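Side-chain contacts in hypothetical protein (Parabacteroides merdae, PDB 4OO3), which is of unknown function but is probably an NAD(P)-dependent oxidoreductase with a Rossmann-fold domain: residues P120-S125 / A425-T430; Q126-L131 / I237-D242; Q212-V217 / M436-T441. All coordinates share one frame; numbering follows the deposited sequence.

Contact 1: P120-S125 / A425-T430; sequences PMAINS and AKYYTT
Tyr427, on helix 419-439, lays its ring among three consecutive residues of the loop that leaves strand 114-117 of the Rossmann-fold sheet, a loop with a cis peptide bond before Pro120. Two are compact: Pro120 CB lies 3.9 Å from Tyr427 CE1, and the methyl of Ala122 lies farther off, 4.5 Å from Tyr427 CD1. Met121, here a selenomethionine, supplies the third. Its chain crosses the tyrosine at about a right angle, and the bend at chi3 (-69°) brings CE to 3.8 Å from Tyr427 CE2. A flexible, unbranched side chain can bend to follow the ring. The aliphatic part of Lys426 covers one face of the ring, with CD over its centre.

At the polar end the phenol oxygen accepts a nearly straight bond from the backbone N of Met121 (168°) and is also hydrogen-bonded to Asp147, which makes a salt bridge with Lys426. A phenylalanine here would probably keep the apolar packing but leave the buried N-H of Met121 without its acceptor and Asp147 without one partner. Farther along, a water in the plane of the tyrosine ring donates to Ala122 O at 2.8 Å and accepts from Thr430 OG1 at 2.6 Å.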
ATOM      1  N   PRO A 120      -7.235   0.234   0.717  1.00 31.69           N
ATOM      2  CA  PRO A 120      -7.717  -0.783  -0.208  1.00 28.41           C
ATOM      3  C   PRO A 120      -8.986  -0.309  -0.906  1.00 29.13           C
ATOM      4  O   PRO A 120      -9.890   0.220  -0.249  1.00 27.75           O
ATOM      5  CB  PRO A 120      -8.044  -1.960   0.717  1.00 29.70           C
ATOM      6  CG  PRO A 120      -8.431  -1.325   2.001  1.00 29.04           C
ATOM      7  CD  PRO A 120      -7.725  -0.002   2.092  1.00 28.71           C
HETATM    8  N   MSE A 121      -9.052  -0.510  -2.221  1.00 29.39           N
HETATM    9  CA  MSE A 121     -10.228  -0.129  -3.029  1.00 27.09           C
HETATM   10  C   MSE A 121     -11.387  -1.070  -2.865  1.00 28.66           C
HETATM   11  O   MSE A 121     -12.486  -0.777  -3.328  1.00 32.42           O
HETATM   12  CB  MSE A 121      -9.833  -0.026  -4.507  1.00 23.53           C
HETATM   13  CG  MSE A 121      -8.822   1.104  -4.682  1.00 21.75           C
HETATM   14 SE   MSE A 121      -8.782   1.699  -6.559  0.75 19.11          SE
HETATM   15  CE  MSE A 121      -7.966   0.072  -7.287  1.00 20.55           C
ATOM     16  N   ALA A 122     -11.160  -2.212  -2.221  1.00 31.17           N
ATOM     17  CA  ALA A 122     -12.246  -3.107  -1.808  1.00 32.04           C
ATOM     18  C   ALA A 122     -11.851  -3.824  -0.522  1.00 31.62           C
ATOM     19  O   ALA A 122     -10.687  -4.209  -0.376  1.00 31.51           O
ATOM     20  CB  ALA A 122     -12.565  -4.116  -2.902  1.00 32.75           C
ATOM     21  N   ILE A 123     -12.819  -3.996   0.390  1.00 30.58           N
ATOM     22  CA  ILE A 123     -12.592  -4.606   1.713  1.00 30.65           C
ATOM     23  C   ILE A 123     -13.375  -5.907   1.961  1.00 31.70           C
ATOM     24  O   ILE A 123     -13.338  -6.454   3.065  1.00 29.65           O
ATOM     25  CB  ILE A 123     -12.918  -3.620   2.861  1.00 30.19           C
ATOM     26  CG1 ILE A 123     -14.409  -3.263   2.884  1.00 31.17           C
ATOM     27  CG2 ILE A 123     -12.072  -2.369   2.746  1.00 28.91           C
ATOM     28  CD1 ILE A 123     -14.806  -2.395   4.064  1.00 31.21           C
ATOM     29  N   ASN A 124     -14.089  -6.376   0.942  1.00 33.48           N
ATOM     30  CA  ASN A 124     -14.806  -7.645   0.984  1.00 35.73           C
ATOM     31  C   ASN A 124     -15.281  -8.049  -0.417  1.00 37.61           C
ATOM     32  O   ASN A 124     -15.134  -7.285  -1.380  1.00 34.22           O
ATOM     33  CB  ASN A 124     -15.986  -7.603   1.972  1.00 36.20           C
ATOM     34  CG  ASN A 124     -16.942  -6.456   1.710  1.00 38.38           C
ATOM     35  OD1 ASN A 124     -17.271  -6.137   0.570  1.00 41.52           O
ATOM     36  ND2 ASN A 124     -17.410  -5.840   2.777  1.00 41.03           N
ATOM     37  N   SER A 125     -15.843  -9.250  -0.523  1.00 38.74           N
ATOM     38  CA  SER A 125     -16.252  -9.796  -1.816  1.00 41.04           C
ATOM     39  C   SER A 125     -17.337  -8.984  -2.497  1.00 38.90           C
ATOM     40  O   SER A 125     -17.326  -8.849  -3.712  1.00 39.47           O
ATOM     41  CB  SER A 125     -16.692 -11.250  -1.669  1.00 42.87           C
ATOM     42  OG  SER A 125     -15.555 -12.037  -1.368  1.00 48.03           O
ATOM     43  N   ALA A 425      -6.461  -8.958  -9.489  1.00 29.27           N
ATOM     44  CA  ALA A 425      -5.947 -10.208  -8.911  1.00 30.34           C
ATOM     45  C   ALA A 425      -5.574 -10.016  -7.450  1.00 30.10           C
ATOM     46  O   ALA A 425      -5.817 -10.889  -6.616  1.00 32.41           O
ATOM     47  CB  ALA A 425      -4.753 -10.728  -9.701  1.00 30.59           C
ATOM     48  N   LYS A 426      -5.008  -8.851  -7.156  1.00 28.31           N
ATOM     49  CA  LYS A 426      -4.592  -8.490  -5.818  1.00 27.06           C
ATOM     50  C   LYS A 426      -5.790  -8.463  -4.884  1.00 26.61           C
ATOM     51  O   LYS A 426      -5.777  -9.106  -3.831  1.00 26.65           O
ATOM     52  CB  LYS A 426      -3.947  -7.106  -5.862  1.00 26.78           C
ATOM     53  CG  LYS A 426      -3.330  -6.625  -4.568  1.00 27.71           C
ATOM     54  CD  LYS A 426      -3.499  -5.122  -4.383  1.00 29.60           C
ATOM     55  CE  LYS A 426      -3.028  -4.319  -5.576  1.00 29.98           C
ATOM     56  NZ  LYS A 426      -3.286  -2.870  -5.454  1.00 27.55           N
ATOM     57  N   TYR A 427      -6.812  -7.702  -5.273  1.00 25.54           N
ATOM     58  CA  TYR A 427      -8.018  -7.549  -4.463  1.00 26.81           C
ATOM     59  C   TYR A 427      -8.855  -8.826  -4.410  1.00 28.29           C
ATOM     60  O   TYR A 427      -9.523  -9.086  -3.403  1.00 29.37           O
ATOM     61  CB  TYR A 427      -8.861  -6.354  -4.939  1.00 26.39           C
ATOM     62  CG  TYR A 427      -8.239  -5.036  -4.576  1.00 25.18           C
ATOM     63  CD1 TYR A 427      -8.117  -4.660  -3.247  1.00 26.66           C
ATOM     64  CD2 TYR A 427      -7.754  -4.170  -5.554  1.00 24.76           C
ATOM     65  CE1 TYR A 427      -7.523  -3.465  -2.897  1.00 26.58           C
ATOM     66  CE2 TYR A 427      -7.163  -2.972  -5.215  1.00 24.17           C
ATOM     67  CZ  TYR A 427      -7.050  -2.628  -3.882  1.00 24.98           C
ATOM     68  OH  TYR A 427      -6.478  -1.437  -3.521  1.00 23.02           O
ATOM     69  N   TYR A 428      -8.817  -9.628  -5.472  1.00 28.81           N
ATOM     70  CA  TYR A 428      -9.431 -10.955  -5.421  1.00 29.56           C
ATOM     71  C   TYR A 428      -8.779 -11.775  -4.312  1.00 30.27           C
ATOM     72  O   TYR A 428      -9.468 -12.417  -3.516  1.00 30.65           O
ATOM     73  CB  TYR A 428      -9.294 -11.700  -6.752  1.00 30.36           C
ATOM     74  CG  TYR A 428      -9.794 -13.130  -6.673  1.00 31.63           C
ATOM     75  CD1 TYR A 428     -11.150 -13.416  -6.740  1.00 33.64           C
ATOM     76  CD2 TYR A 428      -8.911 -14.186  -6.506  1.00 33.81           C
ATOM     77  CE1 TYR A 428     -11.618 -14.718  -6.659  1.00 35.34           C
ATOM     78  CE2 TYR A 428      -9.367 -15.496  -6.424  1.00 35.96           C
ATOM     79  CZ  TYR A 428     -10.721 -15.755  -6.499  1.00 37.22           C
ATOM     80  OH  TYR A 428     -11.172 -17.054  -6.409  1.00 41.40           O
ATOM     81  N   THR A 429      -7.448 -11.742  -4.261  1.00 30.04           N
ATOM     82  CA  THR A 429      -6.700 -12.474  -3.241  1.00 30.23           C
ATOM     83  C   THR A 429      -7.110 -12.043  -1.827  1.00 30.29           C
ATOM     84  O   THR A 429      -7.448 -12.889  -0.995  1.00 33.13           O
ATOM     85  CB  THR A 429      -5.171 -12.324  -3.435  1.00 29.95           C
ATOM     86  OG1 THR A 429      -4.821 -12.625  -4.798  1.00 30.34           O
ATOM     87  CG2 THR A 429      -4.414 -13.269  -2.517  1.00 29.03           C
ATOM     88  N   THR A 430      -7.119 -10.738  -1.558  1.00 28.99           N
ATOM     89  CA  THR A 430      -7.396 -10.261  -0.199  1.00 27.83           C
ATOM     90  C   THR A 430      -8.835 -10.493   0.252  1.00 29.39           C
ATOM     91  O   THR A 430      -9.060 -10.972   1.366  1.00 28.99           O
ATOM     92  CB  THR A 430      -7.073  -8.776  -0.018  1.00 25.96           C
ATOM     93  OG1 THR A 430      -7.801  -7.999  -0.971  1.00 27.93           O
ATOM     94  CG2 THR A 430      -5.570  -8.530  -0.183  1.00 25.84           C
TER
HETATM   95  O   HOH W   1      -8.275  -5.644  -0.029  1.00 23.71           O

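Contact 2: Q126-L131 / I237-D242; sequences QSFKLL and IDYRKD
Phe128 and Tyr239 meet as a T-shaped (edge-to-face) pair, the phenylalanine presenting its edge to the tyrosine face. Their centroids are 5.4 Å apart and their planes stand at 83°. The leading atom is Phe128 CZ, 3.8 Å from Tyr239 CZ and displaced toward the hydroxyl end of that ring, so Phe128 CE2 also passes 3.9 Å from Tyr239 OH. The two side chains approach from opposite directions; with CG anti to the backbone N (chi1 174°), the phenylalanine projects from its helix toward Tyr239. A long, flat side chain from each partner suits backbones whose nearest CA atoms, those of Phe128 and Tyr239, are 12.3 Å apart.

The contact joins helix 125-140 of the Rossmann-fold region to the short, weakly bonded helix 239-242, which leads into strand 243-255 of the large mixed sheet. Tyr428 of helix 419-439 stacks with Tyr239 and also touches Phe128, extending the aromatic group. On the tyrosine face opposite Phe128, Arg240 CG packs 4.0 Å above the plane. Asp238, the residue before Tyr239, is the N-cap: its OD1 accepts from Arg240 N at 3.1 Å, from above the carboxylate plane. Asp238 N donates to Asp242 OD2 at 2.8 Å.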
ATOM      1  N   GLN A 126     -18.264  -8.448  -1.713  1.00 41.23           N
ATOM      2  CA  GLN A 126     -19.306  -7.581  -2.249  1.00 42.81           C
ATOM      3  C   GLN A 126     -18.671  -6.355  -2.898  1.00 40.03           C
ATOM      4  O   GLN A 126     -18.968  -6.038  -4.048  1.00 40.16           O
ATOM      5  CB  GLN A 126     -20.284  -7.167  -1.146  1.00 49.20           C
ATOM      6  CG  GLN A 126     -21.359  -6.186  -1.585  1.00 59.68           C
ATOM      7  CD  GLN A 126     -22.260  -5.756  -0.439  1.00 68.91           C
ATOM      8  OE1 GLN A 126     -23.227  -6.442  -0.104  1.00 76.10           O
ATOM      9  NE2 GLN A 126     -21.952  -4.606   0.163  1.00 72.67           N
ATOM     10  N   SER A 127     -17.785  -5.678  -2.168  1.00 36.97           N
ATOM     11  CA  SER A 127     -17.111  -4.497  -2.699  1.00 35.15           C
ATOM     12  C   SER A 127     -16.150  -4.842  -3.844  1.00 33.80           C
ATOM     13  O   SER A 127     -15.957  -4.023  -4.742  1.00 33.81           O
ATOM     14  CB  SER A 127     -16.397  -3.702  -1.592  1.00 39.10           C
ATOM     15  OG  SER A 127     -15.678  -4.536  -0.698  1.00 40.85           O
ATOM     16  N   PHE A 128     -15.568  -6.044  -3.828  1.00 32.31           N
ATOM     17  CA  PHE A 128     -14.735  -6.505  -4.945  1.00 32.28           C
ATOM     18  C   PHE A 128     -15.525  -6.592  -6.252  1.00 33.49           C
ATOM     19  O   PHE A 128     -15.032  -6.199  -7.310  1.00 29.92           O
ATOM     20  CB  PHE A 128     -14.107  -7.871  -4.658  1.00 33.17           C
ATOM     21  CG  PHE A 128     -13.352  -8.441  -5.834  1.00 32.90           C
ATOM     22  CD1 PHE A 128     -12.133  -7.893  -6.222  1.00 30.83           C
ATOM     23  CD2 PHE A 128     -13.871  -9.493  -6.573  1.00 33.66           C
ATOM     24  CE1 PHE A 128     -11.434  -8.402  -7.302  1.00 29.86           C
ATOM     25  CE2 PHE A 128     -13.173 -10.005  -7.661  1.00 34.25           C
ATOM     26  CZ  PHE A 128     -11.955  -9.458  -8.026  1.00 31.12           C
ATOM     27  N   LYS A 129     -16.742  -7.123  -6.169  1.00 36.11           N
ATOM     28  CA  LYS A 129     -17.636  -7.193  -7.324  1.00 39.70           C
ATOM     29  C   LYS A 129     -17.910  -5.788  -7.851  1.00 35.76           C
ATOM     30  O   LYS A 129     -17.862  -5.546  -9.055  1.00 31.86           O
ATOM     31  CB  LYS A 129     -18.947  -7.897  -6.949  1.00 46.84           C
ATOM     32  CG  LYS A 129     -19.618  -8.633  -8.101  1.00 57.81           C
ATOM     33  CD  LYS A 129     -20.377  -9.860  -7.602  1.00 71.02           C
ATOM     34  CE  LYS A 129     -20.764 -10.812  -8.729  1.00 78.22           C
ATOM     35  NZ  LYS A 129     -21.977 -10.359  -9.459  1.00 84.05           N
ATOM     36  N   LEU A 130     -18.175  -4.860  -6.935  1.00 35.72           N
ATOM     37  CA  LEU A 130     -18.381  -3.453  -7.289  1.00 35.21           C
ATOM     38  C   LEU A 130     -17.125  -2.846  -7.943  1.00 32.26           C
ATOM     39  O   LEU A 130     -17.229  -2.038  -8.866  1.00 31.89           O
ATOM     40  CB  LEU A 130     -18.787  -2.645  -6.041  1.00 36.19           C
ATOM     41  CG  LEU A 130     -19.399  -1.257  -6.268  1.00 38.00           C
ATOM     42  CD1 LEU A 130     -20.660  -1.349  -7.117  1.00 39.07           C
ATOM     43  CD2 LEU A 130     -19.689  -0.571  -4.938  1.00 38.26           C
ATOM     44  N   LEU A 131     -15.948  -3.254  -7.472  1.00 30.72           N
ATOM     45  CA  LEU A 131     -14.683  -2.734  -7.993  1.00 30.28           C
ATOM     46  C   LEU A 131     -14.419  -3.228  -9.402  1.00 32.04           C
ATOM     47  O   LEU A 131     -13.796  -2.529 -10.188  1.00 33.50           O
ATOM     48  CB  LEU A 131     -13.517  -3.134  -7.089  1.00 30.98           C
ATOM     49  CG  LEU A 131     -12.114  -2.638  -7.459  1.00 31.45           C
ATOM     50  CD1 LEU A 131     -12.039  -1.122  -7.381  1.00 32.32           C
ATOM     51  CD2 LEU A 131     -11.069  -3.258  -6.550  1.00 32.29           C
ATOM     52  N   ILE A 237      -1.603 -11.195 -14.383  1.00 37.31           N
ATOM     53  CA  ILE A 237      -2.179 -12.252 -13.550  1.00 36.44           C
ATOM     54  C   ILE A 237      -3.680 -12.325 -13.823  1.00 39.88           C
ATOM     55  O   ILE A 237      -4.392 -11.329 -13.653  1.00 41.51           O
ATOM     56  CB  ILE A 237      -1.953 -11.993 -12.042  1.00 36.64           C
ATOM     57  CG1 ILE A 237      -0.476 -11.679 -11.727  1.00 35.40           C
ATOM     58  CG2 ILE A 237      -2.442 -13.176 -11.210  1.00 35.73           C
ATOM     59  CD1 ILE A 237       0.499 -12.801 -12.015  1.00 35.40           C
ATOM     60  N   ASP A 238      -4.154 -13.492 -14.264  1.00 39.53           N
ATOM     61  CA  ASP A 238      -5.578 -13.734 -14.462  1.00 40.54           C
ATOM     62  C   ASP A 238      -6.113 -14.366 -13.184  1.00 41.70           C
ATOM     63  O   ASP A 238      -5.841 -15.530 -12.903  1.00 43.67           O
ATOM     64  CB  ASP A 238      -5.810 -14.659 -15.663  1.00 45.49           C
ATOM     65  CG  ASP A 238      -7.294 -14.910 -15.948  1.00 47.19           C
ATOM     66  OD1 ASP A 238      -8.163 -14.450 -15.172  1.00 45.73           O
ATOM     67  OD2 ASP A 238      -7.591 -15.585 -16.954  1.00 49.87           O
ATOM     68  N   TYR A 239      -6.882 -13.605 -12.413  1.00 41.14           N
ATOM     69  CA  TYR A 239      -7.289 -14.062 -11.086  1.00 41.58           C
ATOM     70  C   TYR A 239      -8.251 -15.247 -11.157  1.00 43.53           C
ATOM     71  O   TYR A 239      -8.347 -16.028 -10.212  1.00 44.40           O
ATOM     72  CB  TYR A 239      -7.849 -12.903 -10.240  1.00 40.93           C
ATOM     73  CG  TYR A 239      -9.264 -12.471 -10.546  1.00 41.90           C
ATOM     74  CD1 TYR A 239     -10.344 -13.180 -10.042  1.00 46.20           C
ATOM     75  CD2 TYR A 239      -9.523 -11.342 -11.318  1.00 42.46           C
ATOM     76  CE1 TYR A 239     -11.640 -12.797 -10.315  1.00 46.26           C
ATOM     77  CE2 TYR A 239     -10.817 -10.946 -11.591  1.00 42.60           C
ATOM     78  CZ  TYR A 239     -11.867 -11.684 -11.085  1.00 44.96           C
ATOM     79  OH  TYR A 239     -13.155 -11.326 -11.337  1.00 48.88           O
ATOM     80  N   ARG A 240      -8.942 -15.392 -12.283  1.00 45.55           N
ATOM     81  CA  ARG A 240      -9.818 -16.544 -12.507  1.00 48.45           C
ATOM     82  C   ARG A 240      -9.047 -17.864 -12.654  1.00 47.78           C
ATOM     83  O   ARG A 240      -9.586 -18.932 -12.358  1.00 52.27           O
ATOM     84  CB  ARG A 240     -10.700 -16.308 -13.734  1.00 50.09           C
ATOM     85  CG  ARG A 240     -11.651 -15.133 -13.571  1.00 53.95           C
ATOM     86  CD  ARG A 240     -12.647 -15.052 -14.713  1.00 58.00           C
ATOM     87  NE  ARG A 240     -13.491 -13.858 -14.630  1.00 59.58           N
ATOM     88  CZ  ARG A 240     -13.119 -12.629 -14.990  1.00 63.00           C
ATOM     89  NH1 ARG A 240     -11.896 -12.394 -15.458  1.00 67.01           N
ATOM     90  NH2 ARG A 240     -13.978 -11.619 -14.879  1.00 61.43           N
ATOM     91  N   LYS A 241      -7.792 -17.787 -13.088  1.00 45.57           N
ATOM     92  CA  LYS A 241      -7.003 -18.980 -13.396  1.00 45.28           C
ATOM     93  C   LYS A 241      -5.746 -19.161 -12.554  1.00 41.04           C
ATOM     94  O   LYS A 241      -5.307 -20.281 -12.359  1.00 39.53           O
ATOM     95  CB  LYS A 241      -6.602 -18.953 -14.872  1.00 50.83           C
ATOM     96  CG  LYS A 241      -7.791 -19.016 -15.813  1.00 56.74           C
ATOM     97  CD  LYS A 241      -7.361 -19.049 -17.269  1.00 61.42           C
ATOM     98  CE  LYS A 241      -8.562 -19.276 -18.175  1.00 63.24           C
ATOM     99  NZ  LYS A 241      -8.173 -19.370 -19.608  1.00 64.21           N
ATOM    100  N   ASP A 242      -5.159 -18.072 -12.067  1.00 39.25           N
ATOM    101  CA  ASP A 242      -3.815 -18.123 -11.501  1.00 37.53           C
ATOM    102  C   ASP A 242      -3.768 -18.128  -9.978  1.00 37.00           C
ATOM    103  O   ASP A 242      -2.708 -18.370  -9.398  1.00 35.03           O
ATOM    104  CB  ASP A 242      -3.003 -16.930 -12.014  1.00 39.71           C
ATOM    105  CG  ASP A 242      -2.777 -16.971 -13.521  1.00 40.62           C
ATOM    106  OD1 ASP A 242      -2.736 -18.074 -14.095  1.00 42.39           O
ATOM    107  OD2 ASP A 242      -2.631 -15.886 -14.130  1.00 42.05           O
TER

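Contact 3: Q212-V217 / M436-T441; sequences QGEGIV and MAKAKT
The C-terminal end of helix 419-439 packs here against the loop between helices 209-212 and 220-231, beside the large mixed sheet of the putative C-terminal oxidoreductase domain. The apolar meeting is small: Ile216 CD1 reaches Ala437 CB at 4.0 Å. With CG1 anti to the backbone N (chi1 -165°) and the chain extended through chi2, isoleucine carries its terminal methyl to the helix, where alanine keeps the surface low. The same isoleucine touches Ala433 and Leu434, one turn earlier on that helix, and Ile290 of strand 282-294.

Beside this patch, the side chains of Glu214 and Lys438 cross obliquely. The glutamate is bent at chi2 (-134°), while the lysine is extended beyond CG. Glu214 OE2 comes 3.5 Å from the methylene carbon CE of Lys438 and 3.9 Å from its NZ, making a long salt bridge. The other carboxylate oxygen, OE1, forms a salt bridge with Arg250 of strand 243-255, which the side chain of Lys438 also touches.

Glutamate is long enough to meet a strand residue and a helix residue at once, and two positive neighbours would be expected to favour its ionised form. The lysine, at an exposed position and held at long range, probably adds a modest electrostatic attraction, whereas the pairing with Arg250 is likely to account for more of the carboxylate's fixation.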
ATOM      1  N   GLN A 212     -12.801   0.709   8.207  1.00 31.30           N
ATOM      2  CA  GLN A 212     -11.401   0.694   7.822  1.00 31.35           C
ATOM      3  C   GLN A 212     -11.101  -0.514   6.939  1.00 30.75           C
ATOM      4  O   GLN A 212     -10.236  -0.448   6.077  1.00 31.48           O
ATOM      5  CB  GLN A 212     -10.518   0.688   9.076  1.00 31.40           C
ATOM      6  CG  GLN A 212      -9.024   0.584   8.823  1.00 31.75           C
ATOM      7  CD  GLN A 212      -8.467   1.698   7.949  1.00 30.86           C
ATOM      8  OE1 GLN A 212      -8.956   2.830   7.962  1.00 31.90           O
ATOM      9  NE2 GLN A 212      -7.423   1.380   7.200  1.00 30.35           N
ATOM     10  N   GLY A 213     -11.835  -1.603   7.146  1.00 30.90           N
ATOM     11  CA  GLY A 213     -11.487  -2.904   6.582  1.00 31.01           C
ATOM     12  C   GLY A 213     -10.754  -3.744   7.615  1.00 32.14           C
ATOM     13  O   GLY A 213     -10.133  -3.209   8.537  1.00 34.48           O
ATOM     14  N   GLU A 214     -10.826  -5.062   7.478  1.00 31.19           N
ATOM     15  CA  GLU A 214     -10.118  -5.946   8.400  1.00 32.12           C
ATOM     16  C   GLU A 214      -8.622  -5.900   8.125  1.00 30.01           C
ATOM     17  O   GLU A 214      -8.197  -5.524   7.039  1.00 26.68           O
ATOM     18  CB  GLU A 214     -10.624  -7.385   8.278  1.00 34.19           C
ATOM     19  CG  GLU A 214     -12.074  -7.572   8.711  1.00 37.63           C
ATOM     20  CD  GLU A 214     -12.300  -8.777   9.618  1.00 41.06           C
ATOM     21  OE1 GLU A 214     -11.341  -9.540   9.894  1.00 40.95           O
ATOM     22  OE2 GLU A 214     -13.461  -8.962  10.059  1.00 42.54           O
ATOM     23  N   GLY A 215      -7.824  -6.309   9.102  1.00 31.70           N
ATOM     24  CA  GLY A 215      -6.371  -6.372   8.904  1.00 32.43           C
ATOM     25  C   GLY A 215      -5.968  -7.182   7.678  1.00 30.85           C
ATOM     26  O   GLY A 215      -5.040  -6.820   6.949  1.00 29.69           O
ATOM     27  N   ILE A 216      -6.695  -8.270   7.446  1.00 30.29           N
ATOM     28  CA  ILE A 216      -6.397  -9.199   6.365  1.00 31.09           C
ATOM     29  C   ILE A 216      -6.644  -8.618   4.952  1.00 29.98           C
ATOM     30  O   ILE A 216      -6.193  -9.201   3.970  1.00 28.92           O
ATOM     31  CB  ILE A 216      -7.165 -10.534   6.583  1.00 32.81           C
ATOM     32  CG1 ILE A 216      -6.611 -11.658   5.705  1.00 33.77           C
ATOM     33  CG2 ILE A 216      -8.660 -10.367   6.335  1.00 34.18           C
ATOM     34  CD1 ILE A 216      -7.231 -13.002   6.011  1.00 35.68           C
ATOM     35  N   VAL A 217      -7.330  -7.478   4.842  1.00 29.01           N
ATOM     36  CA  VAL A 217      -7.611  -6.870   3.525  1.00 27.93           C
ATOM     37  C   VAL A 217      -6.949  -5.502   3.326  1.00 27.73           C
ATOM     38  O   VAL A 217      -7.048  -4.914   2.251  1.00 26.69           O
ATOM     39  CB  VAL A 217      -9.139  -6.736   3.260  1.00 27.60           C
ATOM     40  CG1 VAL A 217      -9.855  -8.045   3.565  1.00 28.71           C
ATOM     41  CG2 VAL A 217      -9.760  -5.587   4.050  1.00 27.60           C
HETATM   42  N   MSE A 436     -12.627 -16.876   3.514  1.00 41.97           N
HETATM   43  CA  MSE A 436     -12.044 -18.132   3.995  1.00 40.72           C
HETATM   44  C   MSE A 436     -11.767 -18.032   5.472  1.00 41.70           C
HETATM   45  O   MSE A 436     -12.123 -18.929   6.237  1.00 43.51           O
HETATM   46  CB  MSE A 436     -10.756 -18.421   3.219  1.00 39.64           C
HETATM   47  CG  MSE A 436      -9.966 -19.582   3.818  1.00 39.42           C
HETATM   48 SE   MSE A 436      -8.626 -20.196   2.515  0.75 37.35          SE
HETATM   49  CE  MSE A 436      -9.877 -21.142   1.326  1.00 37.22           C
ATOM     50  N   ALA A 437     -11.143 -16.932   5.889  1.00 39.88           N
ATOM     51  CA  ALA A 437     -10.835 -16.706   7.299  1.00 40.97           C
ATOM     52  C   ALA A 437     -12.094 -16.702   8.157  1.00 43.01           C
ATOM     53  O   ALA A 437     -12.086 -17.202   9.275  1.00 45.83           O
ATOM     54  CB  ALA A 437     -10.078 -15.398   7.470  1.00 39.85           C
ATOM     55  N   LYS A 438     -13.174 -16.147   7.618  1.00 45.10           N
ATOM     56  CA  LYS A 438     -14.447 -16.059   8.337  1.00 48.07           C
ATOM     57  C   LYS A 438     -15.244 -17.358   8.350  1.00 49.41           C
ATOM     58  O   LYS A 438     -16.154 -17.506   9.158  1.00 50.08           O
ATOM     59  CB  LYS A 438     -15.317 -14.937   7.755  1.00 47.36           C
ATOM     60  CG  LYS A 438     -14.897 -13.553   8.216  1.00 46.67           C
ATOM     61  CD  LYS A 438     -15.944 -12.508   7.892  1.00 47.27           C
ATOM     62  CE  LYS A 438     -15.686 -11.237   8.682  1.00 48.12           C
ATOM     63  NZ  LYS A 438     -16.707 -10.198   8.381  1.00 49.77           N
ATOM     64  N   ALA A 439     -14.919 -18.280   7.447  1.00 52.14           N
ATOM     65  CA  ALA A 439     -15.606 -19.572   7.366  1.00 52.24           C
ATOM     66  C   ALA A 439     -15.086 -20.579   8.403  1.00 55.35           C
ATOM     67  O   ALA A 439     -15.718 -21.606   8.641  1.00 57.10           O
ATOM     68  CB  ALA A 439     -15.481 -20.141   5.960  1.00 51.23           C
ATOM     69  N   LYS A 440     -13.939 -20.287   9.010  1.00 57.32           N
ATOM     70  CA  LYS A 440     -13.401 -21.113  10.092  1.00 64.16           C
ATOM     71  C   LYS A 440     -14.095 -20.877  11.435  1.00 71.89           C
ATOM     72  O   LYS A 440     -14.018 -21.726  12.320  1.00 76.00           O
ATOM     73  CB  LYS A 440     -11.916 -20.830  10.286  1.00 62.40           C
ATOM     74  CG  LYS A 440     -11.027 -21.208   9.121  1.00 57.22           C
ATOM     75  CD  LYS A 440      -9.579 -21.106   9.549  1.00 53.14           C
ATOM     76  CE  LYS A 440      -8.644 -21.618   8.481  1.00 52.60           C
ATOM     77  NZ  LYS A 440      -7.235 -21.560   8.948  1.00 52.45           N
ATOM     78  N   THR A 441     -14.749 -19.724  11.586  1.00 81.92           N
ATOM     79  CA  THR A 441     -15.282 -19.280  12.884  1.00 89.80           C
ATOM     80  C   THR A 441     -16.365 -20.228  13.427  1.00 94.25           C
ATOM     81  O   THR A 441     -17.539 -20.151  13.056  1.00 92.73           O
ATOM     82  CB  THR A 441     -15.833 -17.827  12.813  1.00 88.12           C
ATOM     83  OG1 THR A 441     -15.115 -17.074  11.829  1.00 87.34           O
ATOM     84  CG2 THR A 441     -15.700 -17.124  14.162  1.00 84.41           C
TER

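How the contacts relate
Contacts 1 and 3 both use helix 419-439, whose earlier part meets the Rossmann-fold loop 120-125 and whose C-terminal part meets loop 212-217. The first is the most buried and lies nearest the chain's centre, combining ring packing with a direct hydrogen bond and a water bridge. Contact 2 is only partly buried and purely aromatic across its segments; contact 3 couples a small buried apolar patch to an exposed lysine. Contacts 1 and 2 adjoin through Tyr428 and Tyr239, whose CD1 atoms are 3.4 Å apart. Contacts 1 and 3 touch where Val217 meets Pro120 and Ile123, while contacts 2 and 3 remain separate, about 8 Å between nearest atoms.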